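Local coordinates for DUF6844 domain-containing protein (Francisella tularensis subsp. tularensis, PDB 4QVR) that is of unknown function but contains a DUF6844 domain and, from its probable signal sequence, may be exported from the cytoplasm, at residues A[332-337]-A[355-360]; A[361-365]-A[419-424]; A[101-105]-A[254-258]. One frame throughout, in Å; residues are numbered along the deposited sequence.

Contact 1 (A[332-337]-A[355-360])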
ATOM      1  N   ALA A 332       5.320  -2.578  11.181  1.00 45.04           N
ATOM      2  CA  ALA A 332       4.871  -3.553  10.213  1.00 45.13           C
ATOM      3  C   ALA A 332       4.100  -4.606  10.971  1.00 48.23           C
ATOM      4  O   ALA A 332       4.613  -5.175  11.951  1.00 47.77           O
ATOM      5  CB  ALA A 332       6.041  -4.195   9.522  1.00 46.29           C
ATOM      6  N   TYR A 333       2.878  -4.864  10.514  1.00 44.17           N
ATOM      7  CA  TYR A 333       2.012  -5.869  11.117  1.00 45.36           C
ATOM      8  C   TYR A 333       2.129  -7.194  10.426  1.00 46.05           C
ATOM      9  O   TYR A 333       2.382  -7.249   9.237  1.00 54.61           O
ATOM     10  CB  TYR A 333       0.570  -5.425  11.001  1.00 42.18           C
ATOM     11  CG  TYR A 333       0.282  -4.102  11.677  1.00 44.26           C
ATOM     12  CD1 TYR A 333       0.167  -4.020  13.052  1.00 46.77           C
ATOM     13  CD2 TYR A 333       0.084  -2.942  10.932  1.00 47.36           C
ATOM     14  CE1 TYR A 333      -0.112  -2.805  13.686  1.00 49.60           C
ATOM     15  CE2 TYR A 333      -0.221  -1.735  11.550  1.00 46.62           C
ATOM     16  CZ  TYR A 333      -0.304  -1.673  12.932  1.00 47.87           C
ATOM     17  OH  TYR A 333      -0.595  -0.483  13.554  1.00 53.90           O
ATOM     18  N   GLY A 334       1.891  -8.268  11.156  1.00 46.55           N
ATOM     19  CA  GLY A 334       1.959  -9.600  10.587  1.00 43.04           C
ATOM     20  C   GLY A 334       1.185 -10.563  11.432  1.00 42.78           C
ATOM     21  O   GLY A 334       1.064 -10.370  12.624  1.00 42.84           O
ATOM     22  N   GLN A 335       0.660 -11.610  10.816  1.00 43.97           N
ATOM     23  CA  GLN A 335      -0.119 -12.612  11.524  1.00 46.13           C
ATOM     24  C   GLN A 335       0.289 -13.989  11.075  1.00 51.57           C
ATOM     25  O   GLN A 335       0.798 -14.141   9.967  1.00 53.63           O
ATOM     26  CB  GLN A 335      -1.620 -12.420  11.265  1.00 45.11           C
ATOM     27  CG  GLN A 335      -2.085 -11.053  11.699  1.00 46.36           C
ATOM     28  CD  GLN A 335      -3.555 -10.785  11.475  1.00 45.20           C
ATOM     29  OE1 GLN A 335      -4.339 -11.673  11.178  1.00 47.98           O
ATOM     30  NE2 GLN A 335      -3.930  -9.536  11.644  1.00 45.01           N
ATOM     31  N   GLY A 336       0.081 -14.982  11.946  1.00 53.50           N
ATOM     32  CA  GLY A 336       0.364 -16.372  11.639  1.00 56.47           C
ATOM     33  C   GLY A 336      -0.638 -17.226  12.397  1.00 62.89           C
ATOM     34  O   GLY A 336      -1.421 -16.703  13.184  1.00 61.97           O
ATOM     35  N   SER A 337      -0.635 -18.533  12.150  1.00 66.54           N
ATOM     36  CA  SER A 337      -1.536 -19.445  12.839  1.00 73.66           C
ATOM     37  C   SER A 337      -0.905 -20.823  12.890  1.00 81.19           C
ATOM     38  O   SER A 337       0.099 -21.062  12.216  1.00 83.42           O
ATOM     39  CB  SER A 337      -2.886 -19.522  12.132  1.00 72.93           C
ATOM     40  OG  SER A 337      -2.722 -19.965  10.803  1.00 73.86           O
ATOM     41  N   GLN A 355       6.006 -17.147  12.123  1.00 70.25           N
ATOM     42  CA  GLN A 355       5.364 -16.932  10.815  1.00 70.40           C
ATOM     43  C   GLN A 355       4.687 -15.594  10.677  1.00 67.31           C
ATOM     44  O   GLN A 355       4.512 -15.107   9.555  1.00 66.67           O
ATOM     45  CB  GLN A 355       4.423 -18.073  10.422  1.00 76.74           C
ATOM     46  CG  GLN A 355       5.218 -19.272   9.915  1.00 90.89           C
ATOM     47  CD  GLN A 355       4.381 -20.280   9.164  1.00104.23           C
ATOM     48  OE1 GLN A 355       4.818 -20.822   8.143  1.00114.70           O
ATOM     49  NE2 GLN A 355       3.169 -20.531   9.647  1.00111.78           N
ATOM     50  N   ALA A 356       4.310 -15.000  11.805  1.00 65.54           N
ATOM     51  CA  ALA A 356       3.737 -13.671  11.803  1.00 63.50           C
ATOM     52  C   ALA A 356       4.836 -12.673  11.433  1.00 62.50           C
ATOM     53  O   ALA A 356       4.569 -11.663  10.797  1.00 59.21           O
ATOM     54  CB  ALA A 356       3.125 -13.338  13.159  1.00 60.94           C
ATOM     55  N   ALA A 357       6.072 -12.953  11.835  1.00 68.57           N
ATOM     56  CA  ALA A 357       7.213 -12.084  11.486  1.00 69.90           C
ATOM     57  C   ALA A 357       7.573 -12.208  10.001  1.00 69.73           C
ATOM     58  O   ALA A 357       8.121 -11.293   9.417  1.00 75.48           O
ATOM     59  CB  ALA A 357       8.416 -12.404  12.346  1.00 72.33           C
ATOM     60  N   ILE A 358       7.262 -13.343   9.397  1.00 70.31           N
ATOM     61  CA  ILE A 358       7.505 -13.536   7.975  1.00 71.33           C
ATOM     62  C   ILE A 358       6.654 -12.556   7.185  1.00 66.69           C
ATOM     63  O   ILE A 358       7.151 -11.936   6.239  1.00 64.76           O
ATOM     64  CB  ILE A 358       7.140 -14.970   7.506  1.00 75.68           C
ATOM     65  CG1 ILE A 358       8.074 -16.017   8.129  1.00 82.82           C
ATOM     66  CG2 ILE A 358       7.214 -15.088   5.988  1.00 78.23           C
ATOM     67  CD1 ILE A 358       7.696 -17.459   7.798  1.00 83.29           C
HETATM   68  N   MSE A 359       5.375 -12.423   7.564  0.70 63.02           N
HETATM   69  CA  MSE A 359       4.456 -11.536   6.857  0.70 58.78           C
HETATM   70  C   MSE A 359       4.829 -10.100   7.128  0.70 53.52           C
HETATM   71  O   MSE A 359       4.859  -9.294   6.206  0.70 47.71           O
HETATM   72  CB  MSE A 359       2.977 -11.793   7.178  0.70 61.15           C
HETATM   73  CG  MSE A 359       2.500 -13.237   6.905  0.70 66.29           C
HETATM   74 SE   MSE A 359       2.597 -13.782   5.001  0.70 73.35          SE
HETATM   75  CE  MSE A 359       1.417 -15.355   5.006  0.70 74.42           C
ATOM     76  N   ALA A 360       5.129  -9.768   8.380  1.00 51.83           N
ATOM     77  CA  ALA A 360       5.499  -8.400   8.732  1.00 50.09           C
ATOM     78  C   ALA A 360       6.728  -7.944   7.946  1.00 55.20           C
ATOM     79  O   ALA A 360       6.796  -6.799   7.485  1.00 53.50           O
ATOM     80  CB  ALA A 360       5.738  -8.278  10.226  1.00 49.91           C
TER

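Contact 2 (A[361-365]-A[419-424])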
ATOM      1  N   ARG A 361       7.674  -8.859   7.765  1.00 58.79           N
ATOM      2  CA  ARG A 361       8.883  -8.572   7.036  1.00 62.68           C
ATOM      3  C   ARG A 361       8.573  -8.352   5.558  1.00 61.98           C
ATOM      4  O   ARG A 361       9.088  -7.415   4.952  1.00 62.23           O
ATOM      5  CB  ARG A 361       9.877  -9.715   7.200  1.00 73.40           C
ATOM      6  CG  ARG A 361      11.245  -9.414   6.622  1.00 80.88           C
ATOM      7  CD  ARG A 361      12.175 -10.613   6.668  1.00 86.15           C
ATOM      8  NE  ARG A 361      13.461 -10.247   6.084  1.00 90.83           N
ATOM      9  CZ  ARG A 361      13.706 -10.177   4.777  1.00 91.19           C
ATOM     10  NH1 ARG A 361      12.756 -10.450   3.883  1.00 90.77           N
ATOM     11  NH2 ARG A 361      14.907  -9.817   4.361  1.00 93.27           N
ATOM     12  N   ALA A 362       7.743  -9.211   4.973  1.00 59.01           N
ATOM     13  CA  ALA A 362       7.371  -9.049   3.581  1.00 57.17           C
ATOM     14  C   ALA A 362       6.700  -7.675   3.358  1.00 53.21           C
ATOM     15  O   ALA A 362       6.833  -7.068   2.293  1.00 59.50           O
ATOM     16  CB  ALA A 362       6.470 -10.187   3.127  1.00 58.44           C
ATOM     17  N   ASN A 363       5.978  -7.177   4.354  1.00 50.66           N
ATOM     18  CA  ASN A 363       5.363  -5.857   4.257  1.00 43.51           C
ATOM     19  C   ASN A 363       6.441  -4.762   4.114  1.00 45.34           C
ATOM     20  O   ASN A 363       6.289  -3.799   3.347  1.00 43.59           O
ATOM     21  CB  ASN A 363       4.480  -5.587   5.475  1.00 45.40           C
ATOM     22  CG  ASN A 363       3.132  -6.298   5.410  1.00 43.30           C
ATOM     23  OD1 ASN A 363       2.583  -6.543   4.343  1.00 48.27           O
ATOM     24  ND2 ASN A 363       2.577  -6.571   6.551  1.00 44.08           N
ATOM     25  N   LEU A 364       7.539  -4.906   4.852  1.00 46.30           N
ATOM     26  CA  LEU A 364       8.641  -3.961   4.751  1.00 49.20           C
ATOM     27  C   LEU A 364       9.353  -4.083   3.403  1.00 50.28           C
ATOM     28  O   LEU A 364       9.707  -3.078   2.804  1.00 53.71           O
ATOM     29  CB  LEU A 364       9.633  -4.130   5.908  1.00 52.60           C
ATOM     30  CG  LEU A 364       9.087  -3.719   7.288  1.00 53.48           C
ATOM     31  CD1 LEU A 364      10.089  -4.096   8.365  1.00 58.00           C
ATOM     32  CD2 LEU A 364       8.753  -2.226   7.347  1.00 48.77           C
ATOM     33  N   VAL A 365       9.544  -5.300   2.917  1.00 50.56           N
ATOM     34  CA  VAL A 365      10.184  -5.499   1.615  1.00 51.85           C
ATOM     35  C   VAL A 365       9.402  -4.787   0.512  1.00 50.58           C
ATOM     36  O   VAL A 365       9.972  -4.089  -0.308  1.00 51.51           O
ATOM     37  CB  VAL A 365      10.331  -6.996   1.290  1.00 57.43           C
ATOM     38  CG1 VAL A 365      10.731  -7.206  -0.178  1.00 59.44           C
ATOM     39  CG2 VAL A 365      11.346  -7.654   2.237  1.00 59.42           C
ATOM     40  N   LEU A 419      16.812  -7.707  -0.060  1.00142.02           N
ATOM     41  CA  LEU A 419      17.804  -6.855   0.588  1.00148.22           C
ATOM     42  C   LEU A 419      17.637  -7.004   2.100  1.00143.03           C
ATOM     43  O   LEU A 419      16.988  -6.178   2.739  1.00145.89           O
ATOM     44  CB  LEU A 419      17.647  -5.391   0.139  1.00154.60           C
ATOM     45  CG  LEU A 419      16.317  -4.630   0.328  1.00153.60           C
ATOM     46  CD1 LEU A 419      16.486  -3.218  -0.214  1.00153.18           C
ATOM     47  CD2 LEU A 419      15.118  -5.298  -0.336  1.00152.48           C
ATOM     48  N   ASP A 420      18.214  -8.067   2.664  1.00137.93           N
ATOM     49  CA  ASP A 420      18.059  -8.354   4.102  1.00133.79           C
ATOM     50  C   ASP A 420      17.855  -7.083   4.938  1.00125.35           C
ATOM     51  O   ASP A 420      18.707  -6.190   4.959  1.00125.43           O
ATOM     52  CB  ASP A 420      19.166  -9.287   4.660  1.00138.71           C
ATOM     53  CG  ASP A 420      20.576  -8.882   4.245  1.00144.43           C
ATOM     54  OD1 ASP A 420      20.757  -7.805   3.640  1.00148.50           O
ATOM     55  OD2 ASP A 420      21.509  -9.668   4.523  1.00143.60           O
ATOM     56  N   ILE A 421      16.698  -7.017   5.600  1.00113.87           N
ATOM     57  CA  ILE A 421      16.328  -5.878   6.431  1.00106.73           C
ATOM     58  C   ILE A 421      17.060  -6.020   7.753  1.00101.82           C
ATOM     59  O   ILE A 421      16.975  -7.064   8.394  1.00 99.17           O
ATOM     60  CB  ILE A 421      14.804  -5.837   6.749  1.00105.55           C
ATOM     61  CG1 ILE A 421      13.918  -6.060   5.505  1.00100.87           C
ATOM     62  CG2 ILE A 421      14.445  -4.524   7.433  1.00105.14           C
ATOM     63  CD1 ILE A 421      14.032  -5.000   4.432  1.00102.41           C
ATOM     64  N   VAL A 422      17.758  -4.969   8.170  1.00100.98           N
ATOM     65  CA  VAL A 422      18.518  -5.001   9.421  1.00103.03           C
ATOM     66  C   VAL A 422      17.798  -4.270  10.543  1.00 99.40           C
ATOM     67  O   VAL A 422      17.070  -3.305  10.310  1.00100.77           O
ATOM     68  CB  VAL A 422      19.924  -4.365   9.248  1.00104.03           C
ATOM     69  CG1 VAL A 422      20.690  -4.352  10.568  1.00107.53           C
ATOM     70  CG2 VAL A 422      20.716  -5.111   8.184  1.00105.50           C
ATOM     71  N   GLY A 423      18.005  -4.747  11.763  1.00100.21           N
ATOM     72  CA  GLY A 423      17.449  -4.113  12.937  1.00 97.92           C
ATOM     73  C   GLY A 423      15.946  -4.106  12.964  1.00 89.78           C
ATOM     74  O   GLY A 423      15.315  -3.079  12.753  1.00 89.58           O
ATOM     75  N   LEU A 424      15.377  -5.268  13.212  1.00 89.64           N
ATOM     76  CA  LEU A 424      13.943  -5.400  13.316  1.00 87.63           C
ATOM     77  C   LEU A 424      13.607  -5.822  14.713  1.00 86.81           C
ATOM     78  O   LEU A 424      13.924  -6.943  15.101  1.00 90.71           O
ATOM     79  CB  LEU A 424      13.429  -6.460  12.358  1.00 85.96           C
ATOM     80  CG  LEU A 424      13.486  -6.128  10.886  1.00 84.57           C
ATOM     81  CD1 LEU A 424      12.920  -7.309  10.113  1.00 84.37           C
ATOM     82  CD2 LEU A 424      12.693  -4.857  10.610  1.00 85.14           C
TER

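Contact 3 (A[101-105]-A[254-258])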
ATOM      1  N   VAL A 101     -17.580   1.400   5.833  0.50 40.73           N
ATOM      2  CA  VAL A 101     -16.697   1.682   6.952  0.50 42.35           C
ATOM      3  C   VAL A 101     -15.507   2.563   6.539  0.50 41.98           C
ATOM      4  O   VAL A 101     -15.059   3.386   7.319  0.50 40.64           O
ATOM      5  CB  VAL A 101     -16.207   0.414   7.666  0.50 42.19           C
ATOM      6  CG1 VAL A 101     -17.391  -0.397   8.172  0.50 43.91           C
ATOM      7  CG2 VAL A 101     -15.354  -0.418   6.750  0.50 43.25           C
HETATM    8  N   MSE A 102     -15.005   2.412   5.320  1.00 35.86           N
HETATM    9  CA  MSE A 102     -13.891   3.270   4.906  1.00 38.47           C
HETATM   10  C   MSE A 102     -14.363   4.682   4.652  1.00 38.55           C
HETATM   11  O   MSE A 102     -13.687   5.598   5.064  1.00 37.60           O
HETATM   12  CB  MSE A 102     -13.077   2.725   3.755  1.00 38.60           C
HETATM   13  CG  MSE A 102     -12.408   1.433   4.193  1.00 38.89           C
HETATM   14 SE   MSE A 102     -11.380   0.813   2.645  1.00 41.46          SE
HETATM   15  CE  MSE A 102     -12.647   0.498   1.191  1.00 36.54           C
ATOM     16  N   GLU A 103     -15.486   4.870   3.959  1.00 40.33           N
ATOM     17  CA  GLU A 103     -16.038   6.222   3.708  1.00 46.59           C
ATOM     18  C   GLU A 103     -16.293   6.967   5.041  1.00 45.79           C
ATOM     19  O   GLU A 103     -15.962   8.122   5.183  1.00 45.73           O
ATOM     20  CB  GLU A 103     -17.372   6.159   2.954  1.00 53.58           C
ATOM     21  CG  GLU A 103     -17.353   5.579   1.543  1.00 68.20           C
ATOM     22  CD  GLU A 103     -16.793   6.505   0.477  1.00 83.41           C
ATOM     23  OE1 GLU A 103     -15.961   7.386   0.807  1.00 92.07           O
ATOM     24  OE2 GLU A 103     -17.181   6.324  -0.712  1.00 98.77           O
ATOM     25  N   ASN A 104     -16.919   6.290   5.988  1.00 44.98           N
ATOM     26  CA  ASN A 104     -17.134   6.825   7.309  1.00 46.00           C
ATOM     27  C   ASN A 104     -15.852   7.194   8.023  1.00 47.04           C
ATOM     28  O   ASN A 104     -15.767   8.231   8.704  1.00 46.17           O
ATOM     29  CB  ASN A 104     -17.892   5.828   8.138  1.00 50.50           C
ATOM     30  CG  ASN A 104     -19.367   5.805   7.801  1.00 61.33           C
ATOM     31  OD1 ASN A 104     -19.898   6.737   7.173  1.00 63.36           O
ATOM     32  ND2 ASN A 104     -20.056   4.767   8.257  1.00 65.19           N
ATOM     33  N   TYR A 105     -14.852   6.341   7.911  1.00 44.33           N
ATOM     34  CA  TYR A 105     -13.565   6.641   8.534  1.00 42.86           C
ATOM     35  C   TYR A 105     -12.937   7.911   7.910  1.00 40.76           C
ATOM     36  O   TYR A 105     -12.402   8.779   8.602  1.00 38.73           O
ATOM     37  CB  TYR A 105     -12.626   5.431   8.406  1.00 39.43           C
ATOM     38  CG  TYR A 105     -11.302   5.636   9.073  1.00 41.41           C
ATOM     39  CD1 TYR A 105     -11.147   5.463  10.448  1.00 42.34           C
ATOM     40  CD2 TYR A 105     -10.177   6.029   8.327  1.00 41.53           C
ATOM     41  CE1 TYR A 105      -9.904   5.677  11.060  1.00 43.31           C
ATOM     42  CE2 TYR A 105      -8.958   6.249   8.934  1.00 41.52           C
ATOM     43  CZ  TYR A 105      -8.820   6.082  10.285  1.00 41.43           C
ATOM     44  OH  TYR A 105      -7.563   6.295  10.837  1.00 49.68           O
ATOM     45  N   ILE A 254      -3.037   4.265   6.206  0.70 36.96           N
ATOM     46  CA  ILE A 254      -3.255   4.802   7.545  0.70 38.92           C
ATOM     47  C   ILE A 254      -4.235   4.014   8.369  0.70 36.97           C
ATOM     48  O   ILE A 254      -4.201   4.115   9.589  0.70 37.57           O
ATOM     49  CB  ILE A 254      -3.597   6.296   7.551  0.70 42.83           C
ATOM     50  CG1 ILE A 254      -4.833   6.582   6.719  0.70 41.73           C
ATOM     51  CG2 ILE A 254      -2.396   7.104   7.047  0.70 44.31           C
ATOM     52  CD1 ILE A 254      -5.263   8.021   6.857  0.70 47.27           C
ATOM     53  N   LYS A 255      -5.054   3.194   7.707  1.00 35.63           N
ATOM     54  CA  LYS A 255      -6.013   2.373   8.369  1.00 35.26           C
ATOM     55  C   LYS A 255      -6.405   1.212   7.464  1.00 34.22           C
ATOM     56  O   LYS A 255      -6.562   1.384   6.254  1.00 34.15           O
ATOM     57  CB  LYS A 255      -7.265   3.220   8.609  1.00 41.54           C
ATOM     58  CG  LYS A 255      -8.370   2.548   9.427  1.00 41.29           C
ATOM     59  CD  LYS A 255      -7.954   2.467  10.889  1.00 43.76           C
ATOM     60  CE  LYS A 255      -8.859   1.535  11.665  1.00 46.41           C
ATOM     61  NZ  LYS A 255      -8.340   1.333  13.029  1.00 51.56           N
ATOM     62  N   THR A 256      -6.530   0.015   8.037  1.00 33.04           N
ATOM     63  CA  THR A 256      -6.988  -1.143   7.291  1.00 33.08           C
ATOM     64  C   THR A 256      -8.151  -1.718   8.045  1.00 33.72           C
ATOM     65  O   THR A 256      -8.270  -1.471   9.238  1.00 32.36           O
ATOM     66  CB  THR A 256      -5.924  -2.216   7.139  1.00 34.62           C
ATOM     67  OG1 THR A 256      -5.315  -2.465   8.413  1.00 35.27           O
ATOM     68  CG2 THR A 256      -4.854  -1.756   6.178  1.00 37.21           C
ATOM     69  N   PHE A 257      -8.984  -2.491   7.341  1.00 32.14           N
ATOM     70  CA  PHE A 257     -10.173  -3.137   7.890  1.00 34.18           C
ATOM     71  C   PHE A 257     -10.338  -4.532   7.291  1.00 34.14           C
ATOM     72  O   PHE A 257      -9.993  -4.750   6.127  1.00 31.39           O
ATOM     73  CB  PHE A 257     -11.447  -2.378   7.491  1.00 37.13           C
ATOM     74  CG  PHE A 257     -11.513  -0.974   8.002  1.00 39.05           C
ATOM     75  CD1 PHE A 257     -12.051  -0.706   9.251  1.00 42.16           C
ATOM     76  CD2 PHE A 257     -11.085   0.076   7.222  1.00 39.19           C
ATOM     77  CE1 PHE A 257     -12.124   0.589   9.727  1.00 40.79           C
ATOM     78  CE2 PHE A 257     -11.158   1.366   7.691  1.00 40.07           C
ATOM     79  CZ  PHE A 257     -11.670   1.620   8.946  1.00 41.65           C
ATOM     80  N   VAL A 258     -10.876  -5.463   8.068  1.00 33.96           N
ATOM     81  CA  VAL A 258     -11.068  -6.826   7.572  1.00 36.61           C
ATOM     82  C   VAL A 258     -12.504  -7.276   7.751  1.00 37.49           C
ATOM     83  O   VAL A 258     -13.134  -6.958   8.747  1.00 36.82           O
ATOM     84  CB  VAL A 258     -10.134  -7.846   8.259  1.00 39.53           C
ATOM     85  CG1 VAL A 258     -10.371  -7.915   9.758  1.00 41.51           C
ATOM     86  CG2 VAL A 258     -10.313  -9.226   7.645  1.00 43.79           C
TER

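Contact 1 (A[332-337]-A[355-360])
The methyl group of A356 lies over the backbone of strand 332-337, with A356 CB 3.6 Å from Q335 C. One turn on, CB of A360 sits 4.2 Å from CB of A332, the apolar pair of the contact, while A332 CB also meets the carbonyl O of A360 at 3.4 Å. Around A356 and A360 the main chains run close, the axes of segments 332-337 and 355-360 coming within 5.5 Å at 143°. At G334, which has no side chain, the strand backbone lies directly against the helix, and its CA makes a CA-H...O contact of 3.3 Å with A356 O. Two more such contacts run the other way, from A360 CA to Y333 O and, the straightest of the three, from A356 CA to Q335 O (159° at the hydrogen). In the modelled conformer, one of two, M359 brings CG within 3.6 Å of Q335 O. Y333 and Q335 point away from the helix, where Y304 OH and the carbonyl O of M313 bind their polar ends. Strand 328-337 thus takes helix 349-370 on one face and pairs with strand 440-448, whose V444 and L446 also touch A356 and A360, while helix 134-159 packs beside M359.

Contact 2 (A[361-365]-A[419-424])
L364 and L424 meet methyl to methyl, L364 CD1 lying 3.5 Å from L424 CD2, with the two side chains alongside one another and pointing opposite ways. I421 fits beside them more loosely, its CG2 at 4.5 Å from L364 CD1 and its CD1 at 4.4 Å from V365 CG2. Over this apolar patch R361 reaches out to the loop: with CG anti to the backbone N (chi1 -172°) and the chain extended as far as NE, the guanidinium arrives above I421, whose CG1 stands 3.9 Å from its plane, offset toward the rim. R361 NH2 also approaches D420 CA, 3.5 Å away at the edge of the group. The charge is not matched here by D420, whose OD1 remains 6.2 Å from R361 NH2, so any attraction between the two would be long-range. The contact joins helix 349-370, which packs on the four-stranded antiparallel sheet, to the loop that leads from helix 402-415 into the edge strand 424-433. Further in, W448 of strand 440-448 touches L364, I421 and L424 alike. I330 and A332 of strand 328-337 and I318 of strand 318-322 flank L364 from the sheet, and I368, one turn further along the same helix, touches I421 and, less certainly, the poorly ordered L419.

Contact 3 (A[101-105]-A[254-258])
Helix 101-105 runs nearly antiparallel to strand 254-258, at 155°, with their axes 10.0 Å apart at closest approach, a spacing bridged by side chains. Y105 and F257 form its aromatic centre: the edge of F257 is turned toward the face of Y105 in an offset edge-to-face pair, centroids 5.9 Å apart and planes at 75°. K255 lies across the tyrosine, its aliphatic chain over a ring face, with CG 3.7 Å from the Y105 centroid in a CH-pi contact and CB 3.5 Å from Y105 CE2. The bend at chi2 of K255 (73°) turns the chain over the ring before its ammonium leaves for T79 OG1, D80 O and S81 OG, three partners that would fix this end and hold the methylenes in place. F257 is met by two further residues. In the modelled one of its two conformers, V101 places CG2 over one face, 4.2 Å from the F257 centroid, and M102 brings CG to 3.6 Å from F257 CD2, at an oblique approach. The end of M102 leads away from the strand, and the side chain also touches S120, I122 and V270. Helix 94-108 is thereby laid on one face of the three-stranded antiparallel sheet ordered 117-126, 264-273, 251-261, while T256 points to the opposite face and meets F142 of helix 134-159: an antiparallel sheet with helices on both faces, an alpha+beta layering.

Contact 3 comes first along the chain and joins helix 94-108 to the three-stranded sheet; contacts 1 and 2 follow in series and lie on the four-stranded sheet and the helix packed on it. Contacts 1 and 2 have centres 12 Å apart and share helix 349-370, using successive turns of it. They touch directly, through A332 CB against L364 CG and a weak hydrogen bond from N363 ND2 to Y333 O. Contact 3 lies about 21 Å from contact 1 and 26 Å from contact 2, centre to centre, and touches neither. Helix 134-159 touches residues of both contact 3 (T256) and contact 1 (M359), so it links the surroundings of the two sheets, on which helices 94-108 and 349-370 pack separately.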